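Local coordinates for GTP-binding nuclear protein GSP1 (Encephalitozoon cuniculi, PDB 4DJT) that is a Ran-family small GTPase that binds guanine nucleotides and probably supports protein import into the nucleus and RNA export from it, at residues V51-F63 and F173-V185. Residues are numbered along the deposited sequence; the frame is centred on the assembly and turned at random.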
ATOM      1  N   VAL A  51      -6.179  -0.151 -10.057  1.00 14.90           N
ATOM      2  CA  VAL A  51      -5.604   1.076 -10.642  1.00 15.27           C
ATOM      3  C   VAL A  51      -4.686   0.701 -11.838  1.00 16.17           C
ATOM      4  O   VAL A  51      -3.734  -0.088 -11.700  1.00 17.17           O
ATOM      5  CB  VAL A  51      -4.887   1.958  -9.600  1.00 15.50           C
ATOM      6  CG1 VAL A  51      -3.744   1.206  -8.896  1.00 14.81           C
ATOM      7  CG2 VAL A  51      -4.382   3.239 -10.248  1.00 15.84           C
ATOM      8  N   THR A  52      -5.004   1.285 -12.985  1.00 16.72           N
ATOM      9  CA  THR A  52      -4.326   1.030 -14.237  1.00 18.08           C
ATOM     10  C   THR A  52      -3.516   2.265 -14.638  1.00 18.00           C
ATOM     11  O   THR A  52      -4.004   3.400 -14.598  1.00 18.28           O
ATOM     12  CB  THR A  52      -5.321   0.717 -15.357  1.00 19.39           C
ATOM     13  OG1 THR A  52      -6.077  -0.447 -14.991  1.00 20.42           O
ATOM     14  CG2 THR A  52      -4.557   0.454 -16.697  1.00 19.59           C
ATOM     15  N   PHE A  53      -2.271   2.008 -15.021  1.00 17.63           N
ATOM     16  CA  PHE A  53      -1.405   2.998 -15.613  1.00 18.20           C
ATOM     17  C   PHE A  53      -1.000   2.509 -17.001  1.00 19.76           C
ATOM     18  O   PHE A  53      -0.847   1.316 -17.233  1.00 19.76           O
ATOM     19  CB  PHE A  53      -0.118   3.147 -14.777  1.00 17.28           C
ATOM     20  CG  PHE A  53      -0.342   3.580 -13.366  1.00 16.71           C
ATOM     21  CD1 PHE A  53      -0.562   2.646 -12.373  1.00 16.44           C
ATOM     22  CD2 PHE A  53      -0.340   4.902 -13.027  1.00 17.19           C
ATOM     23  CE1 PHE A  53      -0.775   3.031 -11.068  1.00 16.15           C
ATOM     24  CE2 PHE A  53      -0.520   5.302 -11.695  1.00 17.17           C
ATOM     25  CZ  PHE A  53      -0.723   4.355 -10.725  1.00 15.97           C
ATOM     26  N   LEU A  54      -0.801   3.444 -17.902  1.00 21.51           N
ATOM     27  CA  LEU A  54      -0.165   3.147 -19.196  1.00 23.10           C
ATOM     28  C   LEU A  54       1.289   3.572 -19.100  1.00 23.25           C
ATOM     29  O   LEU A  54       1.606   4.667 -18.595  1.00 22.59           O
ATOM     30  CB  LEU A  54      -0.899   3.930 -20.281  1.00 25.67           C
ATOM     31  CG  LEU A  54      -0.624   3.706 -21.758  1.00 28.32           C
ATOM     32  CD1 LEU A  54      -0.781   2.248 -22.158  1.00 29.44           C
ATOM     33  CD2 LEU A  54      -1.618   4.566 -22.539  1.00 29.85           C
ATOM     34  N   ASP A  55       2.199   2.705 -19.517  1.00 24.27           N
ATOM     35  CA  ASP A  55       3.593   3.078 -19.524  1.00 25.42           C
ATOM     36  C   ASP A  55       4.078   3.638 -20.878  1.00 26.21           C
ATOM     37  O   ASP A  55       3.295   3.790 -21.839  1.00 24.46           O
ATOM     38  CB  ASP A  55       4.476   1.930 -18.983  1.00 26.87           C
ATOM     39  CG  ASP A  55       4.744   0.842 -20.002  1.00 29.51           C
ATOM     40  OD1 ASP A  55       4.587   1.104 -21.215  1.00 30.89           O
ATOM     41  OD2 ASP A  55       5.157  -0.271 -19.573  1.00 29.86           O
ATOM     42  N   ASP A  56       5.346   4.025 -20.889  1.00 26.09           N
ATOM     43  CA  ASP A  56       5.968   4.765 -22.001  1.00 28.62           C
ATOM     44  C   ASP A  56       6.170   3.898 -23.244  1.00 30.25           C
ATOM     45  O   ASP A  56       6.570   4.404 -24.312  1.00 30.29           O
ATOM     46  CB  ASP A  56       7.329   5.320 -21.556  1.00 27.68           C
ATOM     47  CG  ASP A  56       8.296   4.229 -21.122  1.00 28.15           C
ATOM     48  OD1 ASP A  56       8.118   3.674 -20.022  1.00 25.97           O
ATOM     49  OD2 ASP A  56       9.277   3.955 -21.850  1.00 29.20           O
ATOM     50  N   GLN A  57       5.969   2.597 -23.079  1.00 30.74           N
ATOM     51  CA  GLN A  57       6.051   1.632 -24.170  1.00 32.30           C
ATOM     52  C   GLN A  57       4.682   1.063 -24.521  1.00 32.71           C
ATOM     53  O   GLN A  57       4.578   0.062 -25.253  1.00 33.39           O
ATOM     54  CB  GLN A  57       7.004   0.505 -23.776  1.00 34.89           C
ATOM     55  CG  GLN A  57       8.448   0.917 -23.929  1.00 36.29           C
ATOM     56  CD  GLN A  57       9.416  -0.194 -23.596  1.00 39.46           C
ATOM     57  OE1 GLN A  57       9.021  -1.349 -23.368  1.00 44.42           O
ATOM     58  NE2 GLN A  57      10.694   0.148 -23.557  1.00 40.31           N
ATOM     59  N   GLY A  58       3.633   1.700 -23.995  1.00 31.06           N
ATOM     60  CA  GLY A  58       2.256   1.325 -24.310  1.00 30.79           C
ATOM     61  C   GLY A  58       1.741   0.076 -23.597  1.00 30.88           C
ATOM     62  O   GLY A  58       0.733  -0.473 -23.999  1.00 31.75           O
ATOM     63  N   ASN A  59       2.411  -0.371 -22.537  1.00 29.05           N
ATOM     64  CA  ASN A  59       1.891  -1.494 -21.760  1.00 28.27           C
ATOM     65  C   ASN A  59       0.858  -0.990 -20.763  1.00 26.31           C
ATOM     66  O   ASN A  59       1.001   0.109 -20.200  1.00 26.28           O
ATOM     67  CB  ASN A  59       2.979  -2.241 -21.002  1.00 29.56           C
ATOM     68  CG  ASN A  59       4.173  -2.582 -21.864  1.00 31.93           C
ATOM     69  OD1 ASN A  59       4.151  -3.546 -22.619  1.00 33.93           O
ATOM     70  ND2 ASN A  59       5.240  -1.809 -21.720  1.00 33.13           N
ATOM     71  N   VAL A  60      -0.178  -1.791 -20.573  1.00 26.20           N
ATOM     72  CA  VAL A  60      -1.216  -1.537 -19.577  1.00 25.91           C
ATOM     73  C   VAL A  60      -0.791  -2.269 -18.318  1.00 24.12           C
ATOM     74  O   VAL A  60      -0.635  -3.497 -18.333  1.00 25.29           O
ATOM     75  CB  VAL A  60      -2.584  -2.111 -20.008  1.00 27.99           C
ATOM     76  CG1 VAL A  60      -3.694  -1.561 -19.138  1.00 28.34           C
ATOM     77  CG2 VAL A  60      -2.851  -1.838 -21.473  1.00 30.28           C
ATOM     78  N   ILE A  61      -0.626  -1.527 -17.229  1.00 22.00           N
ATOM     79  CA  ILE A  61      -0.165  -2.097 -15.995  1.00 20.67           C
ATOM     80  C   ILE A  61      -1.234  -1.908 -14.958  1.00 19.15           C
ATOM     81  O   ILE A  61      -1.574  -0.775 -14.638  1.00 19.75           O
ATOM     82  CB  ILE A  61       1.134  -1.430 -15.554  1.00 20.47           C
ATOM     83  CG1 ILE A  61       2.206  -1.776 -16.566  1.00 21.16           C
ATOM     84  CG2 ILE A  61       1.525  -1.901 -14.150  1.00 20.12           C
ATOM     85  CD1 ILE A  61       3.526  -1.048 -16.367  1.00 21.32           C
ATOM     86  N   LYS A  62      -1.803  -3.005 -14.486  1.00 18.60           N
ATOM     87  CA  LYS A  62      -2.914  -2.926 -13.528  1.00 18.82           C
ATOM     88  C   LYS A  62      -2.476  -3.476 -12.191  1.00 17.01           C
ATOM     89  O   LYS A  62      -1.957  -4.620 -12.097  1.00 17.22           O
ATOM     90  CB  LYS A  62      -4.173  -3.679 -14.015  1.00 20.21           C
ATOM     91  CG  LYS A  62      -5.300  -3.665 -12.961  1.00 21.11           C
ATOM     92  CD  LYS A  62      -6.544  -4.427 -13.416  1.00 23.23           C
ATOM     93  CE  LYS A  62      -7.322  -3.641 -14.417  1.00 24.04           C
ATOM     94  NZ  LYS A  62      -8.364  -4.510 -15.024  1.00 25.75           N
ATOM     95  N   PHE A  63      -2.663  -2.662 -11.155  1.00 15.44           N
ATOM     96  CA  PHE A  63      -2.459  -3.107  -9.785  1.00 14.16           C
ATOM     97  C   PHE A  63      -3.832  -3.354  -9.137  1.00 14.59           C
ATOM     98  O   PHE A  63      -4.702  -2.483  -9.124  1.00 14.72           O
ATOM     99  CB  PHE A  63      -1.690  -2.037  -9.003  1.00 13.57           C
ATOM    100  CG  PHE A  63      -0.315  -1.757  -9.562  1.00 13.00           C
ATOM    101  CD1 PHE A  63       0.749  -2.582  -9.248  1.00 13.33           C
ATOM    102  CD2 PHE A  63      -0.089  -0.662 -10.372  1.00 13.34           C
ATOM    103  CE1 PHE A  63       2.043  -2.315  -9.715  1.00 13.23           C
ATOM    104  CE2 PHE A  63       1.180  -0.379 -10.850  1.00 13.11           C
ATOM    105  CZ  PHE A  63       2.251  -1.205 -10.539  1.00 13.04           C
ATOM    106  N   PHE A 173       8.748  -5.240 -11.296  1.00 18.00           N
ATOM    107  CA  PHE A 173       8.033  -6.318 -11.932  1.00 19.26           C
ATOM    108  C   PHE A 173       8.403  -6.470 -13.399  1.00 19.77           C
ATOM    109  O   PHE A 173       8.539  -7.622 -13.880  1.00 21.48           O
ATOM    110  CB  PHE A 173       6.541  -6.104 -11.790  1.00 17.78           C
ATOM    111  CG  PHE A 173       6.038  -6.141 -10.358  1.00 17.11           C
ATOM    112  CD1 PHE A 173       6.640  -6.964  -9.400  1.00 17.63           C
ATOM    113  CD2 PHE A 173       4.935  -5.405  -9.998  1.00 16.50           C
ATOM    114  CE1 PHE A 173       6.154  -7.017  -8.102  1.00 17.34           C
ATOM    115  CE2 PHE A 173       4.426  -5.474  -8.727  1.00 16.05           C
ATOM    116  CZ  PHE A 173       5.051  -6.253  -7.763  1.00 16.34           C
ATOM    117  N   THR A 174       8.563  -5.346 -14.110  1.00 19.22           N
ATOM    118  CA  THR A 174       8.928  -5.369 -15.548  1.00 19.96           C
ATOM    119  C   THR A 174      10.429  -5.526 -15.765  1.00 21.12           C
ATOM    120  O   THR A 174      10.866  -5.924 -16.858  1.00 22.10           O
ATOM    121  CB  THR A 174       8.481  -4.102 -16.319  1.00 19.68           C
ATOM    122  OG1 THR A 174       9.168  -2.939 -15.802  1.00 18.67           O
ATOM    123  CG2 THR A 174       6.969  -3.897 -16.267  1.00 19.03           C
ATOM    124  N   GLY A 175      11.224  -5.199 -14.751  1.00 19.76           N
ATOM    125  CA  GLY A 175      12.662  -5.178 -14.891  1.00 20.41           C
ATOM    126  C   GLY A 175      13.228  -3.958 -15.623  1.00 20.89           C
ATOM    127  O   GLY A 175      14.415  -3.935 -15.915  1.00 21.70           O
ATOM    128  N   ARG A 176      12.383  -2.959 -15.917  1.00 20.03           N
ATOM    129  CA  ARG A 176      12.757  -1.802 -16.705  1.00 20.12           C
ATOM    130  C   ARG A 176      12.931  -0.619 -15.761  1.00 18.91           C
ATOM    131  O   ARG A 176      11.953  -0.026 -15.327  1.00 17.69           O
ATOM    132  CB  ARG A 176      11.679  -1.425 -17.725  1.00 21.36           C
ATOM    133  CG  ARG A 176      11.441  -2.367 -18.909  1.00 23.92           C
ATOM    134  CD  ARG A 176      10.348  -1.774 -19.828  1.00 24.99           C
ATOM    135  NE  ARG A 176      10.782  -0.454 -20.299  1.00 26.49           N
ATOM    136  CZ  ARG A 176      10.046   0.665 -20.358  1.00 27.48           C
ATOM    137  NH1 ARG A 176       8.746   0.705 -20.034  1.00 28.28           N
ATOM    138  NH2 ARG A 176      10.641   1.780 -20.767  1.00 28.81           N
ATOM    139  N   PRO A 177      14.181  -0.256 -15.445  1.00 18.85           N
ATOM    140  CA  PRO A 177      14.380   0.820 -14.458  1.00 18.80           C
ATOM    141  C   PRO A 177      13.954   2.183 -14.983  1.00 18.87           C
ATOM    142  O   PRO A 177      13.724   3.114 -14.192  1.00 17.80           O
ATOM    143  CB  PRO A 177      15.907   0.797 -14.209  1.00 19.41           C
ATOM    144  CG  PRO A 177      16.488   0.013 -15.348  1.00 20.47           C
ATOM    145  CD  PRO A 177      15.437  -0.945 -15.790  1.00 20.45           C
ATOM    146  N   ASP A 178      13.844   2.300 -16.305  1.00 20.06           N
ATOM    147  CA  ASP A 178      13.458   3.574 -16.948  1.00 21.80           C
ATOM    148  C   ASP A 178      11.990   3.648 -17.335  1.00 21.80           C
ATOM    149  O   ASP A 178      11.554   4.616 -17.959  1.00 23.61           O
ATOM    150  CB  ASP A 178      14.348   3.874 -18.155  1.00 22.72           C
ATOM    151  CG  ASP A 178      14.413   2.727 -19.172  1.00 25.52           C
ATOM    152  OD1 ASP A 178      13.949   1.593 -18.929  1.00 25.23           O
ATOM    153  OD2 ASP A 178      14.989   2.983 -20.236  1.00 29.64           O
ATOM    154  N   LEU A 179      11.198   2.677 -16.887  1.00 21.07           N
ATOM    155  CA  LEU A 179       9.780   2.697 -17.144  1.00 20.30           C
ATOM    156  C   LEU A 179       9.214   3.939 -16.498  1.00 20.39           C
ATOM    157  O   LEU A 179       9.532   4.234 -15.355  1.00 19.01           O
ATOM    158  CB  LEU A 179       9.112   1.435 -16.580  1.00 19.67           C
ATOM    159  CG  LEU A 179       7.601   1.243 -16.689  1.00 19.50           C
ATOM    160  CD1 LEU A 179       7.264  -0.244 -16.530  1.00 19.65           C
ATOM    161  CD2 LEU A 179       6.854   2.090 -15.623  1.00 19.42           C
ATOM    162  N   ILE A 180       8.381   4.665 -17.232  1.00 21.86           N
ATOM    163  CA  ILE A 180       7.585   5.769 -16.658  1.00 22.63           C
ATOM    164  C   ILE A 180       6.092   5.613 -16.973  1.00 22.00           C
ATOM    165  O   ILE A 180       5.708   4.913 -17.902  1.00 22.25           O
ATOM    166  CB  ILE A 180       8.050   7.168 -17.160  1.00 25.57           C
ATOM    167  CG1 ILE A 180       7.938   7.266 -18.682  1.00 27.67           C
ATOM    168  CG2 ILE A 180       9.471   7.477 -16.727  1.00 25.46           C
ATOM    169  CD1 ILE A 180       8.096   8.694 -19.215  1.00 30.38           C
ATOM    170  N   PHE A 181       5.249   6.281 -16.191  1.00 22.36           N
ATOM    171  CA  PHE A 181       3.817   6.266 -16.456  1.00 21.97           C
ATOM    172  C   PHE A 181       3.495   7.454 -17.325  1.00 22.61           C
ATOM    173  O   PHE A 181       3.964   8.544 -17.068  1.00 24.75           O
ATOM    174  CB  PHE A 181       2.976   6.329 -15.161  1.00 21.49           C
ATOM    175  CG  PHE A 181       3.121   5.109 -14.261  1.00 21.07           C
ATOM    176  CD1 PHE A 181       3.350   3.851 -14.781  1.00 20.06           C
ATOM    177  CD2 PHE A 181       2.975   5.239 -12.886  1.00 20.52           C
ATOM    178  CE1 PHE A 181       3.452   2.743 -13.946  1.00 20.44           C
ATOM    179  CE2 PHE A 181       3.094   4.130 -12.047  1.00 19.57           C
ATOM    180  CZ  PHE A 181       3.307   2.884 -12.573  1.00 18.54           C
ATOM    181  N   VAL A 182       2.724   7.236 -18.370  1.00 23.68           N
ATOM    182  CA  VAL A 182       2.354   8.333 -19.268  1.00 25.23           C
ATOM    183  C   VAL A 182       0.891   8.693 -19.177  1.00 26.32           C
ATOM    184  O   VAL A 182       0.416   9.500 -19.947  1.00 27.99           O
ATOM    185  CB  VAL A 182       2.670   7.973 -20.732  1.00 26.21           C
ATOM    186  CG1 VAL A 182       4.130   7.562 -20.846  1.00 28.21           C
ATOM    187  CG2 VAL A 182       1.732   6.895 -21.228  1.00 25.88           C
ATOM    188  N   SER A 183       0.164   8.049 -18.277  1.00 26.03           N
ATOM    189  CA  SER A 183      -1.252   8.367 -18.032  1.00 26.28           C
ATOM    190  C   SER A 183      -1.370   8.931 -16.626  1.00 26.62           C
ATOM    191  O   SER A 183      -0.500   8.705 -15.801  1.00 27.24           O
ATOM    192  CB  SER A 183      -2.114   7.124 -18.172  1.00 26.51           C
ATOM    193  OG  SER A 183      -1.677   6.071 -17.306  1.00 25.52           O
ATOM    194  N   ASN A 184      -2.419   9.705 -16.382  1.00 28.79           N
ATOM    195  CA  ASN A 184      -2.688  10.298 -15.063  1.00 29.84           C
ATOM    196  C   ASN A 184      -3.860   9.581 -14.418  1.00 29.57           C
ATOM    197  O   ASN A 184      -4.858   9.316 -15.082  1.00 32.62           O
ATOM    198  CB  ASN A 184      -3.011  11.787 -15.214  1.00 32.78           C
ATOM    199  CG  ASN A 184      -1.865  12.563 -15.850  1.00 36.02           C
ATOM    200  OD1 ASN A 184      -0.829  12.784 -15.228  1.00 38.06           O
ATOM    201  ND2 ASN A 184      -2.035  12.941 -17.105  1.00 39.47           N
ATOM    202  N   VAL A 185      -3.759   9.281 -13.132  1.00 27.19           N
ATOM    203  CA  VAL A 185      -4.835   8.538 -12.472  1.00 26.32           C
ATOM    204  C   VAL A 185      -5.841   9.467 -11.816  1.00 24.93           C
ATOM    205  O   VAL A 185      -5.469  10.554 -11.321  1.00 25.72           O
ATOM    206  CB  VAL A 185      -4.319   7.493 -11.445  1.00 27.08           C
ATOM    207  CG1 VAL A 185      -3.597   6.370 -12.186  1.00 28.67           C
ATOM    208  CG2 VAL A 185      -3.448   8.138 -10.368  1.00 28.47           C
TER
HETATM  209  O   HOH W   1      -3.705   5.864 -15.816  1.00 27.93           O
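With CG of F53 and of F181 both anti to the carbonyl carbon (chi1 -60° and -65°), the two rings lie face to face in an offset stack, their centroids 4.0 Å apart and their planes only 13° from parallel. CB of F53 adds a CH-pi contact to the same face of F181, while CG1 of V185 presses obliquely on CE2 of F53. F181 also meets the edge of F63 through its CZ, and it packs on L167 and A170 of helix 164-174.

Beside the stack, L54 is held at both its backbone N and O: V182 N donates to L54 O at 2.8 Å, and L54 N gives a nearly straight bond to the side-chain OG of S183, also 2.8 Å. A water links that hydroxyl to T52 O.

At the turn D55-G58 the carboxylate of D56 is gripped end-on by R176, NH2 reaching the syn lone pair of OD2 at 2.8 Å and NH1 donating to OD1 at 3.0 Å. I180 N binds OD1 from the opposite face of the carboxylate plane, tying this one oxygen to two positions of 173-185. The amide of Q57 stacks on one face of the guanidinium, and CA of L179 lies over the rim of the opposite face. The D55 carboxylate braces the turn: OD1 accepts from Q57 N in an Asx turn and from N59 N, and OD2 takes N59 ND2 and makes a long salt bridge to R176 NH1.

Residues 175-185 thus leave the end of helix 164-174, meet the hairpin of strands 46-54 and 60-68 at its turn and return along strand 46-54, consistent with the C-terminal segment that packs on the Ras-like core in GDP-bound Ran.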